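Local coordinates for protein flavin-containing monooxygenase (Allium sativum, PDB 6WPU) that probably oxidises the sulfur of S-allyl-L-cysteine to the sulfoxide, using a bound flavin-adenine dinucleotide as cofactor, at residues V21-A26 and G172-V177; K144-V149 and F300-T305; V176-G181 and L332-I337; L319-F324 and S351-A356. All blocks are in the same frame, centred on the assembly; numbering follows the deposited sequence.

Interaction 1. Residues V21-A26 and G172-V177; sequences VTRHVA and GFDAVV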
# COMPACT_ATOMS: atom_id res chain seq x y z
N VAL A 21 9.02 18.40 24.10
CA VAL A 21 9.52 19.35 23.13
C VAL A 21 8.55 19.39 21.96
O VAL A 21 8.05 18.34 21.53
CB VAL A 21 10.95 18.99 22.68
CG1 VAL A 21 11.26 19.54 21.31
CG2 VAL A 21 11.95 19.52 23.68
N THR A 22 8.24 20.59 21.47
CA THR A 22 7.36 20.75 20.33
C THR A 22 8.21 21.04 19.10
O THR A 22 9.12 21.87 19.14
CB THR A 22 6.31 21.84 20.59
OG1 THR A 22 5.48 22.02 19.42
CG2 THR A 22 6.96 23.16 20.95
N ARG A 23 7.95 20.30 18.02
CA ARG A 23 8.64 20.46 16.75
C ARG A 23 7.63 20.87 15.69
O ARG A 23 6.43 20.63 15.82
CB ARG A 23 9.34 19.16 16.30
CG ARG A 23 10.47 18.72 17.21
CD ARG A 23 11.46 19.85 17.42
NE ARG A 23 12.64 19.40 18.15
CZ ARG A 23 13.47 20.21 18.80
NH1 ARG A 23 13.25 21.52 18.82
NH2 ARG A 23 14.52 19.71 19.43
N HIS A 24 8.14 21.50 14.63
CA HIS A 24 7.35 21.85 13.46
C HIS A 24 7.70 20.87 12.34
O HIS A 24 8.86 20.80 11.91
CB HIS A 24 7.60 23.30 13.05
CG HIS A 24 6.72 23.77 11.94
ND1 HIS A 24 5.34 23.74 12.02
CD2 HIS A 24 7.02 24.25 10.71
CE1 HIS A 24 4.83 24.19 10.88
NE2 HIS A 24 5.83 24.51 10.08
N VAL A 25 6.71 20.12 11.86
CA VAL A 25 6.93 18.91 11.07
C VAL A 25 6.13 18.96 9.77
O VAL A 25 4.93 19.27 9.78
CB VAL A 25 6.53 17.65 11.87
CG1 VAL A 25 6.93 16.37 11.08
CG2 VAL A 25 7.18 17.69 13.25
N ALA A 26 6.78 18.61 8.67
CA ALA A 26 6.07 18.48 7.40
C ALA A 26 5.56 17.06 7.23
O ALA A 26 6.25 16.09 7.57
CB ALA A 26 6.97 18.85 6.22
N GLY A 172 10.37 25.96 5.96
CA GLY A 172 11.37 25.27 6.75
C GLY A 172 10.74 24.46 7.87
O GLY A 172 9.68 24.80 8.39
N PHE A 173 11.39 23.34 8.22
CA PHE A 173 10.84 22.39 9.18
C PHE A 173 11.93 21.82 10.07
O PHE A 173 13.10 21.72 9.67
CB PHE A 173 10.10 21.23 8.48
CG PHE A 173 8.87 21.67 7.75
CD1 PHE A 173 8.94 22.03 6.41
CD2 PHE A 173 7.65 21.75 8.43
CE1 PHE A 173 7.80 22.46 5.74
CE2 PHE A 173 6.51 22.20 7.77
CZ PHE A 173 6.58 22.53 6.41
N ASP A 174 11.54 21.44 11.28
CA ASP A 174 12.42 20.63 12.12
C ASP A 174 12.50 19.18 11.64
O ASP A 174 13.52 18.52 11.84
CB ASP A 174 11.93 20.64 13.56
CG ASP A 174 11.94 22.03 14.17
OD1 ASP A 174 12.99 22.72 14.08
OD2 ASP A 174 10.90 22.43 14.75
N ALA A 175 11.42 18.67 11.06
CA ALA A 175 11.34 17.26 10.72
C ALA A 175 10.37 17.09 9.57
O ALA A 175 9.47 17.90 9.35
CB ALA A 175 10.90 16.41 11.93
N VAL A 176 10.58 16.01 8.81
CA VAL A 176 9.74 15.68 7.66
C VAL A 176 9.32 14.23 7.79
O VAL A 176 10.17 13.35 7.99
CB VAL A 176 10.50 15.90 6.34
CG1 VAL A 176 9.67 15.37 5.14
CG2 VAL A 176 10.84 17.36 6.15
N VAL A 177 8.01 13.97 7.69
CA VAL A 177 7.49 12.61 7.65
C VAL A 177 6.97 12.33 6.24
O VAL A 177 6.04 13.01 5.78
CB VAL A 177 6.39 12.37 8.69
CG1 VAL A 177 6.04 10.90 8.71
CG2 VAL A 177 6.81 12.86 10.08
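His24 O is taken by two backbone amides of 172-177: Asp174 N at 2.8 Å, and more weakly Ala175 N. The amide of the same histidine gives its proton to Asp174 OD2 in a nearly straight bond (2.9 Å, 173°), which reaches the lone pair of that oxygen turned away from OD1. Asp174 thus grips both polar backbone atoms of His24, one with its own amide and one with its carboxylate. The other oxygen, OD1, makes a salt bridge to Lys156. Further along, Ala26 N bonds to Ala175 O, and Ala26 O receives Val177 N at 2.8 Å and 179°. The imidazole of His24 is fixed at both nitrogens, ND1 by Thr47 and NE2 by Glu171. Its plane lies 13° from that of the Phe173 ring, but the two are slid so far apart that they barely overlap. What sits squarely over one face of Phe173 is Ala26 CB, 3.5 Å from the ring centroid. On the other side of the sheet, Val25 CG1 meets Val177 CG2. These are neighbouring parallel strands, 24-28 and 175-178, in the five-stranded parallel sheet of a Rossmann-type FAD-binding domain.

Interaction 2. Residues K144-V149 and F300-T305; sequences KEVVRV and FPFLNT. With FAD (flavin-adenine dinucleotide), chain B; SO4 (sulfate ion), chain E.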
# COMPACT_ATOMS: atom_id res chain seq x y z
N LYS A 144 -1.01 20.91 -3.46
CA LYS A 144 0.35 21.35 -3.18
C LYS A 144 1.23 20.12 -3.35
O LYS A 144 1.24 19.24 -2.48
CB LYS A 144 0.50 21.92 -1.77
CG LYS A 144 -0.05 23.32 -1.54
CD LYS A 144 0.53 23.87 -0.24
CE LYS A 144 -0.44 24.76 0.51
NZ LYS A 144 -0.50 26.15 -0.02
N GLU A 145 1.96 20.06 -4.45
CA GLU A 145 2.81 18.92 -4.73
C GLU A 145 4.23 19.20 -4.26
O GLU A 145 4.87 20.14 -4.74
CB GLU A 145 2.80 18.59 -6.22
CG GLU A 145 3.59 17.33 -6.53
CD GLU A 145 3.72 17.08 -8.03
OE1 GLU A 145 2.90 17.62 -8.81
OE2 GLU A 145 4.67 16.37 -8.42
N VAL A 146 4.72 18.38 -3.34
CA VAL A 146 6.09 18.53 -2.88
C VAL A 146 7.02 18.08 -3.99
O VAL A 146 6.93 16.94 -4.47
CB VAL A 146 6.32 17.71 -1.60
CG1 VAL A 146 7.79 17.74 -1.23
CG2 VAL A 146 5.45 18.24 -0.47
N VAL A 147 7.90 18.98 -4.45
CA VAL A 147 8.81 18.66 -5.54
C VAL A 147 10.25 18.59 -5.09
O VAL A 147 11.09 18.07 -5.83
CB VAL A 147 8.69 19.67 -6.71
CG1 VAL A 147 7.31 19.56 -7.37
CG2 VAL A 147 8.95 21.10 -6.24
N ARG A 148 10.57 19.07 -3.88
CA ARG A 148 11.95 19.07 -3.43
C ARG A 148 11.99 19.12 -1.91
O ARG A 148 11.29 19.94 -1.31
CB ARG A 148 12.69 20.24 -4.05
CG ARG A 148 14.17 20.13 -4.02
CD ARG A 148 14.79 21.25 -4.82
NE ARG A 148 16.23 21.33 -4.60
CZ ARG A 148 17.13 20.60 -5.26
NH1 ARG A 148 16.73 19.74 -6.18
NH2 ARG A 148 18.42 20.74 -4.98
N VAL A 149 12.79 18.25 -1.31
CA VAL A 149 13.01 18.20 0.13
C VAL A 149 14.51 18.16 0.36
O VAL A 149 15.17 17.20 -0.05
CB VAL A 149 12.32 16.98 0.78
CG1 VAL A 149 12.59 16.94 2.27
CG2 VAL A 149 10.83 17.02 0.53
N PHE A 300 10.36 8.19 -4.57
CA PHE A 300 10.39 9.50 -3.90
C PHE A 300 11.21 10.49 -4.72
O PHE A 300 12.30 10.90 -4.29
CB PHE A 300 11.01 9.46 -2.51
CG PHE A 300 10.77 8.22 -1.77
CD1 PHE A 300 11.76 7.25 -1.70
CD2 PHE A 300 9.60 8.04 -1.06
CE1 PHE A 300 11.55 6.09 -0.98
CE2 PHE A 300 9.38 6.88 -0.34
CZ PHE A 300 10.37 5.90 -0.31
N PRO A 301 10.71 10.93 -5.87
CA PRO A 301 11.53 11.82 -6.71
C PRO A 301 11.90 13.14 -6.02
O PRO A 301 12.96 13.72 -6.29
CB PRO A 301 10.65 12.04 -7.95
CG PRO A 301 9.24 11.71 -7.49
CD PRO A 301 9.38 10.65 -6.45
N PHE A 302 11.09 13.60 -5.08
CA PHE A 302 11.33 14.88 -4.44
C PHE A 302 12.44 14.83 -3.40
O PHE A 302 12.88 15.89 -2.93
CB PHE A 302 10.03 15.35 -3.80
CG PHE A 302 9.36 14.29 -2.97
CD1 PHE A 302 9.76 14.08 -1.66
CD2 PHE A 302 8.37 13.49 -3.50
CE1 PHE A 302 9.15 13.09 -0.87
CE2 PHE A 302 7.76 12.50 -2.73
CZ PHE A 302 8.15 12.30 -1.40
N LEU A 303 12.88 13.64 -3.00
CA LEU A 303 13.65 13.50 -1.77
C LEU A 303 15.14 13.54 -2.08
O LEU A 303 15.66 12.68 -2.80
CB LEU A 303 13.27 12.21 -1.06
CG LEU A 303 13.94 12.01 0.29
CD1 LEU A 303 13.73 13.24 1.19
CD2 LEU A 303 13.43 10.73 0.93
N ASN A 304 15.84 14.53 -1.52
CA ASN A 304 17.28 14.71 -1.73
C ASN A 304 18.00 14.49 -0.41
O ASN A 304 17.95 15.34 0.49
CB ASN A 304 17.57 16.09 -2.31
CG ASN A 304 16.86 16.32 -3.65
OD1 ASN A 304 16.11 17.27 -3.81
ND2 ASN A 304 17.07 15.41 -4.59
N THR A 305 18.69 13.35 -0.29
CA THR A 305 19.44 12.98 0.91
C THR A 305 20.93 12.80 0.65
O THR A 305 21.64 12.31 1.53
CB THR A 305 18.86 11.69 1.51
OG1 THR A 305 19.00 10.61 0.57
CG2 THR A 305 17.39 11.88 1.84
PA FAD B . -1.71 6.43 -0.45
O1A FAD B . -3.17 5.97 -0.29
O2A FAD B . -1.02 6.25 -1.70
O5B FAD B . -1.55 7.92 -0.24
C5B FAD B . -0.41 8.72 -0.50
C4B FAD B . -0.80 10.20 -0.69
O4B FAD B . 0.29 11.07 -0.84
C3B FAD B . -1.71 10.42 -1.87
O3B FAD B . -2.85 11.13 -1.49
C2B FAD B . -0.90 11.22 -2.82
O2B FAD B . -1.66 12.08 -3.60
C1B FAD B . -0.00 11.97 -1.88
N9A FAD B . 1.25 12.38 -2.46
C8A FAD B . 2.11 11.57 -3.20
N7A FAD B . 3.18 12.28 -3.59
C5A FAD B . 3.05 13.60 -3.15
C6A FAD B . 3.83 14.75 -3.27
N6A FAD B . 5.08 14.74 -3.98
N1A FAD B . 3.42 15.89 -2.69
C2A FAD B . 2.24 15.96 -2.01
N3A FAD B . 1.45 14.87 -1.87
C4A FAD B . 1.82 13.68 -2.42
N1 FAD B . -5.45 -1.90 2.68
C2 FAD B . -6.53 -2.31 3.53
O2 FAD B . -6.51 -2.01 4.85
N3 FAD B . -7.55 -3.09 3.04
C4 FAD B . -7.59 -3.43 1.70
O4 FAD B . -8.59 -4.19 1.19
C4X FAD B . -6.63 -2.85 0.75
N5 FAD B . -6.82 -3.00 -0.62
C5X FAD B . -5.92 -2.40 -1.50
C6 FAD B . -6.10 -2.57 -2.88
C7 FAD B . -5.22 -1.96 -3.76
C7M FAD B . -5.41 -2.16 -5.24
C8 FAD B . -4.15 -1.20 -3.28
C8M FAD B . -3.18 -0.54 -4.20
C9 FAD B . -3.97 -1.03 -1.90
C9A FAD B . -4.85 -1.63 -1.01
N10 FAD B . -4.67 -1.45 0.40
C10 FAD B . -5.56 -2.05 1.30
C1' FAD B . -3.52 -0.68 0.91
C2' FAD B . -3.56 0.83 0.88
O2' FAD B . -2.43 1.28 0.25
C3' FAD B . -3.51 1.27 2.32
O3' FAD B . -4.76 0.93 2.79
C4' FAD B . -3.28 2.76 2.56
O4' FAD B . -4.16 3.44 1.75
C5' FAD B . -1.85 3.27 2.36
O5' FAD B . -2.03 4.65 2.28
P FAD B . -0.95 5.80 2.11
O1P FAD B . -1.40 7.13 2.84
O2P FAD B . 0.42 5.13 2.52
O3P FAD B . -0.71 5.81 0.48
S SO4 E . 19.90 12.46 -3.81
O1 SO4 E . 20.89 11.71 -4.59
O2 SO4 E . 18.77 12.78 -4.69
O3 SO4 E . 20.50 13.70 -3.29
O4 SO4 E . 19.45 11.63 -2.69
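At the adenine end of the FAD site, strand 144-151 is joined along one margin by the type I turn running from Phe300 to Leu303. Val146 reads the adenine with its backbone: its amide donates to N1A of FAD (2.9 Å), and its carbonyl oxygen accepts from N6A of FAD (2.9 Å). Phe302 then closes in beside the base. Its CG stands between the backbone N and the carbonyl carbon (chi1 48°), and from there the ring brings CD2 to 3.6 Å from N6A of FAD. CD1 of that ring lies 3.8 Å from CG2 of Val149, the two side chains running alongside each other in the same direction. Two backbone bonds hold the turn and the residue after it to the strand: Val149 N donates to Phe302 O at 2.9 Å, and Asn304 N donates to Val149 O at 3.1 Å. Val149 CG1 adds a contact with Leu303 CD1. A sulfate, probably from the crystallisation liquor, accepts a bond from Thr305 N. Around this contact, strand 157-163 pairs with 144-151 through a classic bulge at Val147 and Arg148 facing Lys160, Ile28 of strand 24-28 packs on Val146, Val149 and Phe302, and Leu303 rests on Phe334 of strand 332-334.

Interaction 3. Residues V176-G181 and L332-I337; sequences VVVCNG and LSFVGI. With FAD (flavin-adenine dinucleotide), chain B.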
# COMPACT_ATOMS: atom_id res chain seq x y z
N VAL A 176 10.58 16.01 8.81
CA VAL A 176 9.74 15.68 7.66
C VAL A 176 9.32 14.23 7.79
O VAL A 176 10.17 13.35 7.99
CB VAL A 176 10.50 15.90 6.34
CG1 VAL A 176 9.67 15.37 5.14
CG2 VAL A 176 10.84 17.36 6.15
N VAL A 177 8.01 13.97 7.69
CA VAL A 177 7.49 12.61 7.65
C VAL A 177 6.97 12.33 6.24
O VAL A 177 6.04 13.01 5.78
CB VAL A 177 6.39 12.37 8.69
CG1 VAL A 177 6.04 10.90 8.71
CG2 VAL A 177 6.81 12.86 10.08
N VAL A 178 7.54 11.33 5.58
CA VAL A 178 7.17 11.00 4.20
C VAL A 178 6.04 9.98 4.22
O VAL A 178 6.22 8.86 4.72
CB VAL A 178 8.38 10.47 3.41
CG1 VAL A 178 7.97 10.05 1.98
CG2 VAL A 178 9.49 11.53 3.36
N CYS A 179 4.88 10.36 3.68
CA CYS A 179 3.67 9.53 3.69
C CYS A 179 3.08 9.43 2.28
O CYS A 179 1.86 9.54 2.09
CB CYS A 179 2.63 10.10 4.64
SG CYS A 179 3.17 10.28 6.35
N ASN A 180 3.92 9.23 1.27
CA ASN A 180 3.48 9.43 -0.10
C ASN A 180 2.95 8.17 -0.76
O ASN A 180 2.57 8.22 -1.94
CB ASN A 180 4.62 10.02 -0.95
CG ASN A 180 5.76 9.02 -1.19
OD1 ASN A 180 6.22 8.36 -0.26
ND2 ASN A 180 6.18 8.90 -2.44
N GLY A 181 2.89 7.05 -0.04
CA GLY A 181 2.40 5.80 -0.58
C GLY A 181 3.41 5.10 -1.49
O GLY A 181 4.42 5.69 -1.88
N LEU A 332 14.09 12.96 9.72
CA LEU A 332 13.45 12.40 8.53
C LEU A 332 12.93 11.02 8.89
O LEU A 332 13.65 10.23 9.52
CB LEU A 332 14.42 12.36 7.35
CG LEU A 332 13.83 11.77 6.06
CD1 LEU A 332 12.76 12.69 5.46
CD2 LEU A 332 14.93 11.49 5.05
N SER A 333 11.69 10.74 8.52
CA SER A 333 11.09 9.44 8.78
C SER A 333 10.08 9.10 7.68
O SER A 333 9.63 9.98 6.93
CB SER A 333 10.41 9.41 10.15
OG SER A 333 9.37 10.37 10.20
N PHE A 334 9.72 7.81 7.61
CA PHE A 334 8.80 7.30 6.60
C PHE A 334 7.68 6.52 7.28
O PHE A 334 7.96 5.65 8.12
CB PHE A 334 9.51 6.37 5.60
CG PHE A 334 10.55 7.06 4.75
CD1 PHE A 334 11.80 7.36 5.28
CD2 PHE A 334 10.28 7.38 3.43
CE1 PHE A 334 12.76 7.99 4.51
CE2 PHE A 334 11.24 8.01 2.64
CZ PHE A 334 12.49 8.32 3.19
N VAL A 335 6.43 6.81 6.92
CA VAL A 335 5.28 6.06 7.42
C VAL A 335 4.69 5.23 6.28
O VAL A 335 4.46 5.74 5.18
CB VAL A 335 4.22 6.98 8.04
CG1 VAL A 335 2.97 6.18 8.43
CG2 VAL A 335 4.76 7.66 9.29
N GLY A 336 4.47 3.94 6.54
CA GLY A 336 3.78 3.09 5.59
C GLY A 336 4.66 2.39 4.58
O GLY A 336 4.14 1.93 3.55
N ILE A 337 5.97 2.30 4.82
CA ILE A 337 6.84 1.51 3.95
C ILE A 337 6.47 0.03 3.92
O ILE A 337 6.44 -0.56 2.83
CB ILE A 337 8.32 1.72 4.35
CG1 ILE A 337 8.77 3.18 4.12
CG2 ILE A 337 9.22 0.75 3.60
CD1 ILE A 337 8.72 3.63 2.70
PA FAD B . -1.71 6.43 -0.45
O1A FAD B . -3.17 5.97 -0.29
O2A FAD B . -1.02 6.25 -1.70
O5B FAD B . -1.55 7.92 -0.24
C5B FAD B . -0.41 8.72 -0.50
C4B FAD B . -0.80 10.20 -0.69
O4B FAD B . 0.29 11.07 -0.84
C3B FAD B . -1.71 10.42 -1.87
O3B FAD B . -2.85 11.13 -1.49
C2B FAD B . -0.90 11.22 -2.82
O2B FAD B . -1.66 12.08 -3.60
C1B FAD B . -0.00 11.97 -1.88
N9A FAD B . 1.25 12.38 -2.46
C8A FAD B . 2.11 11.57 -3.20
N7A FAD B . 3.18 12.28 -3.59
C5A FAD B . 3.05 13.60 -3.15
C6A FAD B . 3.83 14.75 -3.27
N6A FAD B . 5.08 14.74 -3.98
N1A FAD B . 3.42 15.89 -2.69
C2A FAD B . 2.24 15.96 -2.01
N3A FAD B . 1.45 14.87 -1.87
C4A FAD B . 1.82 13.68 -2.42
N1 FAD B . -5.45 -1.90 2.68
C2 FAD B . -6.53 -2.31 3.53
O2 FAD B . -6.51 -2.01 4.85
N3 FAD B . -7.55 -3.09 3.04
C4 FAD B . -7.59 -3.43 1.70
O4 FAD B . -8.59 -4.19 1.19
C4X FAD B . -6.63 -2.85 0.75
N5 FAD B . -6.82 -3.00 -0.62
C5X FAD B . -5.92 -2.40 -1.50
C6 FAD B . -6.10 -2.57 -2.88
C7 FAD B . -5.22 -1.96 -3.76
C7M FAD B . -5.41 -2.16 -5.24
C8 FAD B . -4.15 -1.20 -3.28
C8M FAD B . -3.18 -0.54 -4.20
C9 FAD B . -3.97 -1.03 -1.90
C9A FAD B . -4.85 -1.63 -1.01
N10 FAD B . -4.67 -1.45 0.40
C10 FAD B . -5.56 -2.05 1.30
C1' FAD B . -3.52 -0.68 0.91
C2' FAD B . -3.56 0.83 0.88
O2' FAD B . -2.43 1.28 0.25
C3' FAD B . -3.51 1.27 2.32
O3' FAD B . -4.76 0.93 2.79
C4' FAD B . -3.28 2.76 2.56
O4' FAD B . -4.16 3.44 1.75
C5' FAD B . -1.85 3.27 2.36
O5' FAD B . -2.03 4.65 2.28
P FAD B . -0.95 5.80 2.11
O1P FAD B . -1.40 7.13 2.84
O2P FAD B . 0.42 5.13 2.52
O3P FAD B . -0.71 5.81 0.48
O HOH W 1 10.69 12.68 11.04
O HOH W 2 6.69 6.47 3.31
O HOH W 3 3.01 6.04 2.78
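Val178 uses both of its backbone polar groups across this contact: its amide donates to Ser333 O (2.8 Å, 173°), and its carbonyl oxygen accepts Val335 N at 3.0 Å. One step earlier, Ser333 N bonds to Val176 O, completing a parallel register in which Val176, Val177 and Val178 face Leu332, Ser333 and Phe334.

Apolar contacts fall on both sides of the sheet. Val178 and Phe334 lie alongside each other and point the same way, with CB of the valine 3.6 Å from CD2 of the ring; Leu332 CD1 packs beside Val176. On the opposite side, Val177 CG1 meets Val335 CG2 at 3.5 Å, and SG of Cys179 lies against CB of Val335. Ser333 OG, between its backbone N and carbonyl carbon at chi1 62°, sits near both methyls of Val177.

Water extends the polar network. One molecule links Ser333 OG with Val176 O. Another accepts from Gly181 N and donates to Val335 O (2.8 Å) and to O2P of FAD (2.8 Å), tying the backbone of both segments to the pyrophosphate. Gly181 CA comes within 3.3 Å of O3P of FAD. Parallel strands whose C-terminal ends lead into loops at the dinucleotide phosphates are characteristic of the Rossmann-type FAD-binding fold.

Interaction 4. Residues L319-F324 and S351-A356; sequences LYKHVF and SKWIAA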
# COMPACT_ATOMS: atom_id res chain seq x y z
N LEU A 319 16.82 1.91 6.68
CA LEU A 319 15.74 2.45 7.51
C LEU A 319 15.66 1.62 8.78
O LEU A 319 15.40 0.41 8.73
CB LEU A 319 14.39 2.43 6.80
CG LEU A 319 14.20 3.34 5.59
CD1 LEU A 319 12.77 3.25 5.09
CD2 LEU A 319 14.60 4.77 5.93
N TYR A 320 15.87 2.27 9.92
CA TYR A 320 15.75 1.60 11.20
C TYR A 320 14.28 1.32 11.46
O TYR A 320 13.45 2.24 11.40
CB TYR A 320 16.36 2.48 12.30
CG TYR A 320 16.17 1.95 13.69
CD1 TYR A 320 16.69 0.70 14.06
CD2 TYR A 320 15.47 2.69 14.63
CE1 TYR A 320 16.51 0.21 15.35
CE2 TYR A 320 15.28 2.22 15.91
CZ TYR A 320 15.80 0.98 16.28
OH TYR A 320 15.61 0.54 17.56
N LYS A 321 13.94 0.05 11.70
CA LYS A 321 12.56 -0.39 11.90
C LYS A 321 11.65 0.04 10.75
O LYS A 321 10.46 0.28 10.93
CB LYS A 321 12.01 0.12 13.24
CG LYS A 321 12.85 -0.26 14.46
CD LYS A 321 13.07 -1.78 14.50
CE LYS A 321 13.70 -2.20 15.82
NZ LYS A 321 14.13 -3.62 15.79
N HIS A 322 12.22 0.14 9.54
CA HIS A 322 11.51 0.52 8.31
C HIS A 322 11.03 1.97 8.33
O HIS A 322 10.17 2.35 7.51
CB HIS A 322 10.30 -0.40 8.02
CG HIS A 322 10.60 -1.87 8.11
ND1 HIS A 322 11.20 -2.58 7.09
CD2 HIS A 322 10.35 -2.77 9.10
CE1 HIS A 322 11.32 -3.85 7.45
NE2 HIS A 322 10.81 -3.99 8.66
N VAL A 323 11.57 2.80 9.23
CA VAL A 323 11.02 4.13 9.46
C VAL A 323 12.08 5.22 9.37
O VAL A 323 11.90 6.21 8.65
CB VAL A 323 10.30 4.18 10.83
CG1 VAL A 323 10.01 5.63 11.26
CG2 VAL A 323 9.01 3.40 10.77
N PHE A 324 13.19 5.06 10.10
CA PHE A 324 14.17 6.12 10.36
C PHE A 324 15.47 5.88 9.62
O PHE A 324 16.17 4.90 9.91
CB PHE A 324 14.47 6.21 11.86
CG PHE A 324 13.41 6.88 12.68
CD1 PHE A 324 13.14 8.24 12.53
CD2 PHE A 324 12.71 6.16 13.64
CE1 PHE A 324 12.17 8.87 13.32
CE2 PHE A 324 11.74 6.79 14.44
CZ PHE A 324 11.48 8.15 14.27
N SER A 351 3.45 6.33 13.47
CA SER A 351 3.48 7.77 13.63
C SER A 351 3.36 8.14 15.10
O SER A 351 3.89 9.17 15.52
CB SER A 351 2.39 8.41 12.78
OG SER A 351 1.12 7.88 13.11
N LYS A 352 2.71 7.29 15.90
CA LYS A 352 2.72 7.45 17.34
C LYS A 352 4.15 7.36 17.88
O LYS A 352 4.55 8.14 18.75
CB LYS A 352 1.82 6.38 17.98
CG LYS A 352 1.30 6.70 19.37
CD LYS A 352 0.42 5.55 19.89
CE LYS A 352 -0.90 5.43 19.11
NZ LYS A 352 -1.83 6.57 19.42
N TRP A 353 4.93 6.42 17.35
CA TRP A 353 6.33 6.29 17.73
C TRP A 353 7.14 7.51 17.30
O TRP A 353 7.90 8.08 18.10
CB TRP A 353 6.90 5.02 17.10
CG TRP A 353 8.30 4.68 17.46
CD1 TRP A 353 8.88 4.74 18.70
CD2 TRP A 353 9.31 4.20 16.57
NE1 TRP A 353 10.20 4.34 18.63
CE2 TRP A 353 10.48 3.99 17.33
CE3 TRP A 353 9.34 3.92 15.19
CZ2 TRP A 353 11.67 3.52 16.77
CZ3 TRP A 353 10.52 3.45 14.64
CH2 TRP A 353 11.67 3.26 15.43
N ILE A 354 6.97 7.93 16.05
CA ILE A 354 7.70 9.08 15.53
C ILE A 354 7.42 10.31 16.38
O ILE A 354 8.34 11.04 16.77
CB ILE A 354 7.35 9.33 14.06
CG1 ILE A 354 7.87 8.21 13.16
CG2 ILE A 354 7.90 10.69 13.58
CD1 ILE A 354 7.25 8.28 11.76
N ALA A 355 6.14 10.56 16.68
CA ALA A 355 5.77 11.76 17.43
C ALA A 355 6.40 11.76 18.82
O ALA A 355 6.91 12.79 19.28
CB ALA A 355 4.25 11.86 17.54
N ALA A 356 6.40 10.60 19.49
CA ALA A 356 6.98 10.50 20.82
C ALA A 356 8.50 10.66 20.79
O ALA A 356 9.09 11.21 21.73
CB ALA A 356 6.59 9.17 21.46
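Tyr320 O is gripped by two amides of its own loop, Val323 N at 2.9 Å and Phe324 N at 3.1 Å. Tyr320 N in turn bonds to Phe324 O, so the chain closes on itself in a classic bulge, with Val323 and Phe324 both facing Tyr320. A type II turn from Leu319 to His322 overlaps it. This compact fold presents four side chains to Trp353 of helix 343-358, whose indole, with CG trans to the backbone N (chi1 -176°), reaches out from the helix toward the loop.

Phe324 makes the main aromatic contact, a T-shaped one: its edge is directed at the face of the six-membered ring of Trp353, with centroids 4.9 Å apart and planes at 74°. Its CE2 hangs over the indole toward the rim, 3.6 Å from Trp353 CZ3. Tyr320 comes instead to the edge of the indole, CE2 lying 3.8 Å from Trp353 CH2, and Val323 CB also meets that edge near the ring plane. Lys321 lends its aliphatic part, CG touching Trp353 CH2 while also sitting over the centre of the Tyr320 ring.

One residue on, Ile354 CG1 touches both Phe324 CZ (3.8 Å) and Val323 CG1. Trp404 of helix 398-409 meets Trp353 edge to face and makes a cation-pi contact with Lys321.

No hydrogen bond joins loop and helix here. Cohesion across the contact therefore rests on shape and aromatic packing, while the loop's own backbone bonds probably help to fix the shape it offers to the indole.

In the fold
Strand 175-178 is shared by interactions 1 and 3, which pair it with 24-28 on one flank and 332-334 on the other; both are buried and held chiefly by parallel backbone bonds. Interaction 2 is only partly buried: a single bridge joins its turn to the strand, and it meets the adenine, whereas interaction 3 reaches the pyrophosphate of the same FAD. Phe300 and Leu303 pack on Phe334, bringing these two contacts together. Interaction 4, also buried, has no hydrogen bond between its segments and depends on aromatic and aliphatic packing. Its Ile354 reaches Ser333 and Val335 of interaction 3 and Val177, tying the helix to the sheet.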